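Local coordinates for protein putative metalloprotease II (Bacteroides fragilis, PDB 4ON1) that probably acts as a zinc-dependent endopeptidase of the metzincin type and carries a zinc ion in its active site, at residues D219-Q223 with T323-S327; S326-Y330 with Y356-P362; F266-R271 with N315-A320. All blocks are in the same frame, centred on the assembly; numbering follows the deposited sequence.

Contact 1 of 3, residues D219-Q223 with T323-S327; sequences DITSQ and TTSSS
D219 meets T324 and S326 where helix 217-230 lies beside the loop after strand 319-323. This helix probably corresponds to the backing helix of metzincins, and the loop leads to the active-site helix 331-340. The D219 side chain carries the contact. D219 CB rests on T324 O at 3.3 Å. At chi1 -81° CG is anti to the carbonyl carbon, which brings the carboxylate to S326. D219 OD1 accepts from S326 OG at 2.9 Å, on its syn side and 27° out of the carboxylate plane. OD2 takes two water protons. One comes from water 1, which accepts from T324 OG1. The other comes from water 3, 2.6 Å from D219 OD2, which accepts from S326 N. The buried carboxylate is thus tied to the loop by one direct bond and two water bridges. Helix 112-126 adds Y122, which touches D219 and bonds S326 OG.

I220 adds an apolar touch one residue on, CG1 to T324 CG2 at 4.1 Å. T324 OG1 also bonds S215 OG. One helical turn after D219, Q223 bends at chi2, and its amide lies beside T323 and T324. Its stronger partners lie farther along the chain: NE2 donates to H328 O in the loop and OE1 accepts from L332 N in the first turn of helix 331-340. The loop itself has two successive ST turns, with S325 N bonded to T323 OG1 and S327 N to S325 OG. Across the contact, Q223 NE2 makes a weak bond to T324 O at 3.4 Å. Water 2 lies 2.7 Å from T324 O and 3.3 Å from Q223 NE2.

Contact 2 of 3, residues S326-Y330 with Y356-P362; sequences SSHPY and YSPQVTP
P362 packs over a face of the Y330 ring where the loop before the active-site helix 331-340 meets the loop after it. Segment 356-362 probably corresponds to the segment after the Met-turn that walls the S1' pocket in metzincins. P362 CD makes a CH-pi contact 3.9 Å from the centroid of the Y330 ring, 22° off the normal. P329 CG covers the opposite face, over the centre, so two prolines sandwich the tyrosine. At the ring edge V360 O sits near the plane, 3.4 Å from Y330 CE2. V360 CG1 touches Y330 CD2 at 4.1 Å. The Y330 and V360 side chains run past each other in opposite directions. Y330 is also the N-cap residue of helix 331-340.

An aromatic pair, H328 and Y356, precedes Y330 and P362 in their segments. The two rings are oblique, with planes at 34° and centroids 5.2 Å apart. F298 meets both rings and is edge-to-face with Y356. Y356 has CG anti to its N, which carries the ring across to the other loop. There Y356 OH bonds N167 ND2, and it lies 3.2 Å from S327 O and 3.4 Å from H328 CE1.

Contact 3 of 3, residues F266-R271 with N315-A320; sequences FQNYLR and NFEVAA
R271 on helix 259-271 grips N315 side-on. Its chain is extended from CG to NE (chi3 -178°), which carries the guanidinium out to N315. R271 NE and NH2 both donate to N315 O, each at 3.0 Å, and the acceptor lies in the guanidinium plane. NH2 approaches nearly along the C=O axis, while NE comes from above the carbonyl plane. The guanidinium and the N315 amide planes are 16° apart. One turn earlier, Q267 NE2 donates to F316 O at 2.9 Å, with an N-H...O angle of 157°. This bond lies in the carbonyl plane, on a lone pair. Water 4 joins the same NE2 to E317 O.

Between these polar links the F316 ring packs on the helix. L270 CB sits over one face, 4.0 Å from the centroid, as a CH-pi contact. R271 CG reaches F316 CD2 at 3.6 Å. Farther along, Q267 CG meets A319 CB at 3.9 Å, and F266 CE1 lies 3.7 Å from A320 O.

A second shell surrounds them. D280 OD2 accepts from N315 N. Y284 meets F316 edge-to-face and also touches F266 and L270. E317 makes a salt bridge with R313. The whole is a helix packed against strands 284-288 and 319-323 of the metzincin-type catalytic domain. The CB of A320 points away from helix 259-271, and its side chain touches the HExxH residues of the zinc site.

Contacts 1 and 2 adjoin. They share S326 and S327, their centres are 11 Å apart, and they touch where the Q223 amide reaches the H328 backbone. Both involve the loop that runs into helix 331-340, which carries zinc ligands H334 and H338. D176 and H344 complete the site; an aspartate on the zinc is consistent with the aspartate switch of the fragilysin proform. The Y330 side chain is about 6 Å from that of H334, and that of Q223 about 8 Å. Contact 3 lies 21 Å from contact 1, centre to centre, at the other end of strand 319-323. There the A320 side chain is about 10 Å from the zinc.

Contact 1 of 3, residues D219-Q223 with T323-S327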
# COMPACT_ATOMS: atom_id res chain seq x y z
N ASP A 219 3.50 -1.74 -6.42
CA ASP A 219 2.17 -1.28 -6.02
C ASP A 219 1.74 -1.91 -4.70
O ASP A 219 1.18 -1.24 -3.83
CB ASP A 219 1.13 -1.60 -7.10
CG ASP A 219 1.13 -0.58 -8.23
OD1 ASP A 219 1.50 0.59 -7.99
OD2 ASP A 219 0.74 -0.95 -9.36
N ILE A 220 2.00 -3.20 -4.54
CA ILE A 220 1.62 -3.90 -3.32
C ILE A 220 2.29 -3.27 -2.11
O ILE A 220 1.64 -3.01 -1.09
CB ILE A 220 1.97 -5.40 -3.41
CG1 ILE A 220 1.18 -6.05 -4.55
CG2 ILE A 220 1.65 -6.11 -2.10
CD1 ILE A 220 1.58 -7.48 -4.85
N THR A 221 3.59 -3.02 -2.21
CA THR A 221 4.30 -2.46 -1.07
C THR A 221 4.01 -0.96 -0.92
O THR A 221 4.10 -0.43 0.18
CB THR A 221 5.81 -2.71 -1.16
OG1 THR A 221 6.29 -2.32 -2.45
CG2 THR A 221 6.09 -4.22 -0.96
N SER A 222 3.63 -0.29 -2.00
CA SER A 222 3.13 1.09 -1.87
C SER A 222 1.80 1.11 -1.11
O SER A 222 1.58 1.99 -0.28
CB SER A 222 2.95 1.76 -3.24
OG SER A 222 4.19 1.96 -3.88
N GLN A 223 0.92 0.14 -1.38
CA GLN A 223 -0.32 0.02 -0.62
C GLN A 223 -0.04 -0.27 0.85
O GLN A 223 -0.71 0.25 1.75
CB GLN A 223 -1.21 -1.09 -1.19
CG GLN A 223 -1.73 -0.85 -2.61
CD GLN A 223 -2.98 0.00 -2.62
OE1 GLN A 223 -3.69 0.09 -1.62
NE2 GLN A 223 -3.28 0.60 -3.77
N THR A 323 -7.99 -3.72 -4.75
CA THR A 323 -7.17 -3.33 -5.89
C THR A 323 -5.80 -2.89 -5.38
O THR A 323 -5.65 -2.52 -4.21
CB THR A 323 -7.82 -2.19 -6.69
OG1 THR A 323 -7.11 -1.99 -7.92
CG2 THR A 323 -7.83 -0.90 -5.87
N THR A 324 -4.79 -2.94 -6.24
CA THR A 324 -3.48 -2.40 -5.87
C THR A 324 -3.11 -1.24 -6.79
O THR A 324 -2.01 -0.69 -6.68
CB THR A 324 -2.36 -3.45 -5.95
OG1 THR A 324 -2.36 -4.05 -7.25
CG2 THR A 324 -2.58 -4.51 -4.90
N SER A 325 -4.02 -0.89 -7.69
CA SER A 325 -3.77 0.15 -8.69
C SER A 325 -3.30 1.47 -8.07
O SER A 325 -3.83 1.91 -7.05
CB SER A 325 -5.03 0.40 -9.53
OG SER A 325 -4.88 1.55 -10.33
N SER A 326 -2.30 2.08 -8.70
CA SER A 326 -1.78 3.39 -8.32
C SER A 326 -2.85 4.47 -8.29
O SER A 326 -2.73 5.46 -7.57
CB SER A 326 -0.68 3.82 -9.29
OG SER A 326 0.35 2.85 -9.38
N SER A 327 -3.90 4.29 -9.09
CA SER A 327 -5.04 5.20 -9.12
C SER A 327 -5.84 5.13 -7.84
O SER A 327 -6.64 6.02 -7.56
CB SER A 327 -5.95 4.88 -10.31
OG SER A 327 -5.22 4.96 -11.52
O HOH W 1 -0.94 -3.07 -9.36
O HOH W 2 -0.47 1.06 -5.34
O HOH W 3 -0.74 0.68 -10.79

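Contact 2 of 3, residues S326-Y330 with Y356-P362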
# COMPACT_ATOMS: atom_id res chain seq x y z
N SER A 326 -2.30 2.08 -8.70
CA SER A 326 -1.78 3.39 -8.32
C SER A 326 -2.85 4.47 -8.29
O SER A 326 -2.73 5.46 -7.57
CB SER A 326 -0.68 3.82 -9.29
OG SER A 326 0.35 2.85 -9.38
N SER A 327 -3.90 4.29 -9.09
CA SER A 327 -5.04 5.20 -9.12
C SER A 327 -5.84 5.13 -7.84
O SER A 327 -6.64 6.02 -7.56
CB SER A 327 -5.95 4.88 -10.31
OG SER A 327 -5.22 4.96 -11.52
N HIS A 328 -5.67 4.05 -7.08
CA HIS A 328 -6.38 3.87 -5.82
C HIS A 328 -5.41 3.51 -4.70
O HIS A 328 -5.47 2.41 -4.14
CB HIS A 328 -7.45 2.79 -5.97
CG HIS A 328 -8.44 3.08 -7.04
ND1 HIS A 328 -9.52 3.92 -6.85
CD2 HIS A 328 -8.51 2.66 -8.33
CE1 HIS A 328 -10.21 4.00 -7.97
NE2 HIS A 328 -9.63 3.24 -8.88
N PRO A 329 -4.52 4.45 -4.36
CA PRO A 329 -3.34 4.15 -3.53
C PRO A 329 -3.63 3.78 -2.07
O PRO A 329 -2.73 3.24 -1.43
CB PRO A 329 -2.53 5.44 -3.60
CG PRO A 329 -3.57 6.52 -3.80
CD PRO A 329 -4.60 5.89 -4.70
N TYR A 330 -4.81 4.06 -1.54
CA TYR A 330 -5.04 3.84 -0.12
C TYR A 330 -6.14 2.81 0.14
O TYR A 330 -6.65 2.70 1.25
CB TYR A 330 -5.40 5.17 0.57
CG TYR A 330 -4.40 6.26 0.29
CD1 TYR A 330 -3.03 5.99 0.26
CD2 TYR A 330 -4.82 7.56 0.03
CE1 TYR A 330 -2.11 6.99 -0.00
CE2 TYR A 330 -3.90 8.56 -0.24
CZ TYR A 330 -2.55 8.27 -0.25
OH TYR A 330 -1.64 9.26 -0.51
N TYR A 356 -15.52 8.65 -2.80
CA TYR A 356 -14.23 8.63 -3.49
C TYR A 356 -13.78 10.05 -3.83
O TYR A 356 -14.43 10.75 -4.60
CB TYR A 356 -14.33 7.78 -4.75
CG TYR A 356 -13.05 7.68 -5.57
CD1 TYR A 356 -11.81 7.57 -4.95
CD2 TYR A 356 -13.10 7.65 -6.96
CE1 TYR A 356 -10.64 7.46 -5.70
CE2 TYR A 356 -11.94 7.55 -7.72
CZ TYR A 356 -10.71 7.45 -7.08
OH TYR A 356 -9.55 7.35 -7.82
N SER A 357 -12.67 10.49 -3.23
CA SER A 357 -12.18 11.85 -3.43
C SER A 357 -10.66 11.84 -3.47
O SER A 357 -10.03 10.98 -2.85
CB SER A 357 -12.69 12.78 -2.32
OG SER A 357 -11.78 13.83 -2.06
N PRO A 358 -10.06 12.78 -4.21
CA PRO A 358 -8.59 12.89 -4.33
C PRO A 358 -7.93 13.59 -3.15
O PRO A 358 -6.70 13.69 -3.10
CB PRO A 358 -8.40 13.73 -5.60
CG PRO A 358 -9.76 13.82 -6.25
CD PRO A 358 -10.74 13.72 -5.12
N GLN A 359 -8.74 14.04 -2.20
CA GLN A 359 -8.24 14.75 -1.03
C GLN A 359 -7.90 13.77 0.10
O GLN A 359 -7.28 14.15 1.10
CB GLN A 359 -9.27 15.77 -0.56
CG GLN A 359 -9.70 16.75 -1.63
CD GLN A 359 -8.56 17.62 -2.14
OE1 GLN A 359 -7.61 17.91 -1.41
NE2 GLN A 359 -8.65 18.03 -3.40
N VAL A 360 -8.31 12.52 -0.07
CA VAL A 360 -8.12 11.51 0.97
C VAL A 360 -6.64 11.31 1.28
O VAL A 360 -5.81 11.25 0.37
CB VAL A 360 -8.76 10.17 0.54
CG1 VAL A 360 -8.33 9.03 1.46
CG2 VAL A 360 -10.27 10.30 0.51
N THR A 361 -6.32 11.24 2.57
CA THR A 361 -4.96 10.95 3.03
C THR A 361 -4.99 9.60 3.75
O THR A 361 -6.05 9.18 4.22
CB THR A 361 -4.43 12.03 3.99
OG1 THR A 361 -5.14 11.96 5.24
CG2 THR A 361 -4.58 13.42 3.39
N PRO A 362 -3.84 8.92 3.84
CA PRO A 362 -3.86 7.60 4.49
C PRO A 362 -3.79 7.69 6.01
O PRO A 362 -3.00 6.99 6.64
CB PRO A 362 -2.60 6.93 3.93
CG PRO A 362 -1.66 8.07 3.68
CD PRO A 362 -2.53 9.23 3.24

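Contact 3 of 3, residues F266-R271 with N315-A320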
# COMPACT_ATOMS: atom_id res chain seq x y z
N PHE A 266 -12.89 -16.29 -2.74
CA PHE A 266 -11.56 -16.16 -2.16
C PHE A 266 -11.43 -16.99 -0.89
O PHE A 266 -10.46 -17.72 -0.71
CB PHE A 266 -11.25 -14.69 -1.87
CG PHE A 266 -9.89 -14.45 -1.24
CD1 PHE A 266 -9.75 -13.59 -0.16
CD2 PHE A 266 -8.76 -15.08 -1.74
CE1 PHE A 266 -8.51 -13.36 0.41
CE2 PHE A 266 -7.50 -14.85 -1.18
CZ PHE A 266 -7.38 -13.99 -0.10
N GLN A 267 -12.40 -16.86 -0.00
CA GLN A 267 -12.35 -17.57 1.27
C GLN A 267 -12.45 -19.08 1.12
O GLN A 267 -11.76 -19.83 1.81
CB GLN A 267 -13.46 -17.05 2.19
CG GLN A 267 -13.18 -15.65 2.76
CD GLN A 267 -14.37 -15.12 3.54
OE1 GLN A 267 -15.45 -14.92 2.98
NE2 GLN A 267 -14.19 -14.89 4.84
N ASN A 268 -13.30 -19.54 0.21
CA ASN A 268 -13.38 -20.96 -0.08
C ASN A 268 -12.05 -21.48 -0.62
O ASN A 268 -11.63 -22.59 -0.29
CB ASN A 268 -14.52 -21.26 -1.04
CG ASN A 268 -15.88 -21.24 -0.36
OD1 ASN A 268 -15.97 -21.41 0.87
ND2 ASN A 268 -16.93 -21.03 -1.14
N TYR A 269 -11.37 -20.69 -1.45
CA TYR A 269 -10.04 -21.08 -1.91
C TYR A 269 -9.07 -21.24 -0.73
O TYR A 269 -8.35 -22.24 -0.64
CB TYR A 269 -9.49 -20.07 -2.90
CG TYR A 269 -8.05 -20.35 -3.29
CD1 TYR A 269 -7.73 -21.29 -4.27
CD2 TYR A 269 -7.00 -19.65 -2.69
CE1 TYR A 269 -6.41 -21.54 -4.62
CE2 TYR A 269 -5.68 -19.89 -3.03
CZ TYR A 269 -5.39 -20.83 -4.00
OH TYR A 269 -4.07 -21.06 -4.33
N LEU A 270 -9.07 -20.27 0.18
CA LEU A 270 -8.16 -20.30 1.32
C LEU A 270 -8.36 -21.54 2.18
O LEU A 270 -7.40 -22.12 2.69
CB LEU A 270 -8.34 -19.06 2.20
CG LEU A 270 -8.01 -17.71 1.55
CD1 LEU A 270 -8.35 -16.57 2.51
CD2 LEU A 270 -6.54 -17.63 1.14
N ARG A 271 -9.62 -21.95 2.32
CA ARG A 271 -9.97 -23.03 3.24
C ARG A 271 -9.48 -24.40 2.79
O ARG A 271 -9.38 -25.31 3.60
CB ARG A 271 -11.48 -23.05 3.45
CG ARG A 271 -11.93 -21.96 4.41
CD ARG A 271 -13.40 -21.63 4.30
NE ARG A 271 -13.73 -20.54 5.22
CZ ARG A 271 -14.73 -19.68 5.06
NH1 ARG A 271 -15.51 -19.76 4.00
NH2 ARG A 271 -14.93 -18.72 5.96
N ASN A 315 -10.99 -19.88 10.76
CA ASN A 315 -11.56 -20.37 9.50
C ASN A 315 -11.58 -19.31 8.40
O ASN A 315 -12.53 -19.25 7.62
CB ASN A 315 -12.98 -20.91 9.73
CG ASN A 315 -13.50 -21.71 8.55
OD1 ASN A 315 -14.63 -21.51 8.08
ND2 ASN A 315 -12.66 -22.60 8.03
N PHE A 316 -10.54 -18.49 8.35
CA PHE A 316 -10.39 -17.50 7.28
C PHE A 316 -11.60 -16.56 7.16
O PHE A 316 -11.91 -16.08 6.08
CB PHE A 316 -10.13 -18.21 5.94
CG PHE A 316 -8.95 -19.14 5.97
CD1 PHE A 316 -7.66 -18.65 5.83
CD2 PHE A 316 -9.13 -20.51 6.18
CE1 PHE A 316 -6.57 -19.51 5.87
CE2 PHE A 316 -8.03 -21.37 6.23
CZ PHE A 316 -6.75 -20.87 6.07
N GLU A 317 -12.26 -16.31 8.28
CA GLU A 317 -13.44 -15.45 8.28
C GLU A 317 -13.09 -13.98 8.16
O GLU A 317 -13.94 -13.17 7.78
CB GLU A 317 -14.27 -15.67 9.55
CG GLU A 317 -15.06 -16.97 9.54
CD GLU A 317 -15.57 -17.35 10.91
OE1 GLU A 317 -15.58 -16.48 11.81
OE2 GLU A 317 -15.96 -18.52 11.09
N VAL A 318 -11.85 -13.63 8.50
CA VAL A 318 -11.39 -12.25 8.36
C VAL A 318 -10.66 -12.09 7.04
O VAL A 318 -9.53 -12.54 6.89
CB VAL A 318 -10.47 -11.81 9.52
CG1 VAL A 318 -9.98 -10.38 9.31
CG2 VAL A 318 -11.19 -11.93 10.86
N ALA A 319 -11.32 -11.46 6.08
CA ALA A 319 -10.75 -11.36 4.75
C ALA A 319 -11.27 -10.15 4.02
O ALA A 319 -12.29 -9.56 4.40
CB ALA A 319 -11.05 -12.63 3.93
N ALA A 320 -10.56 -9.78 2.97
CA ALA A 320 -10.98 -8.70 2.11
C ALA A 320 -10.43 -8.93 0.72
O ALA A 320 -9.61 -9.80 0.50
CB ALA A 320 -10.51 -7.35 2.65
O HOH W 4 -16.36 -14.23 6.69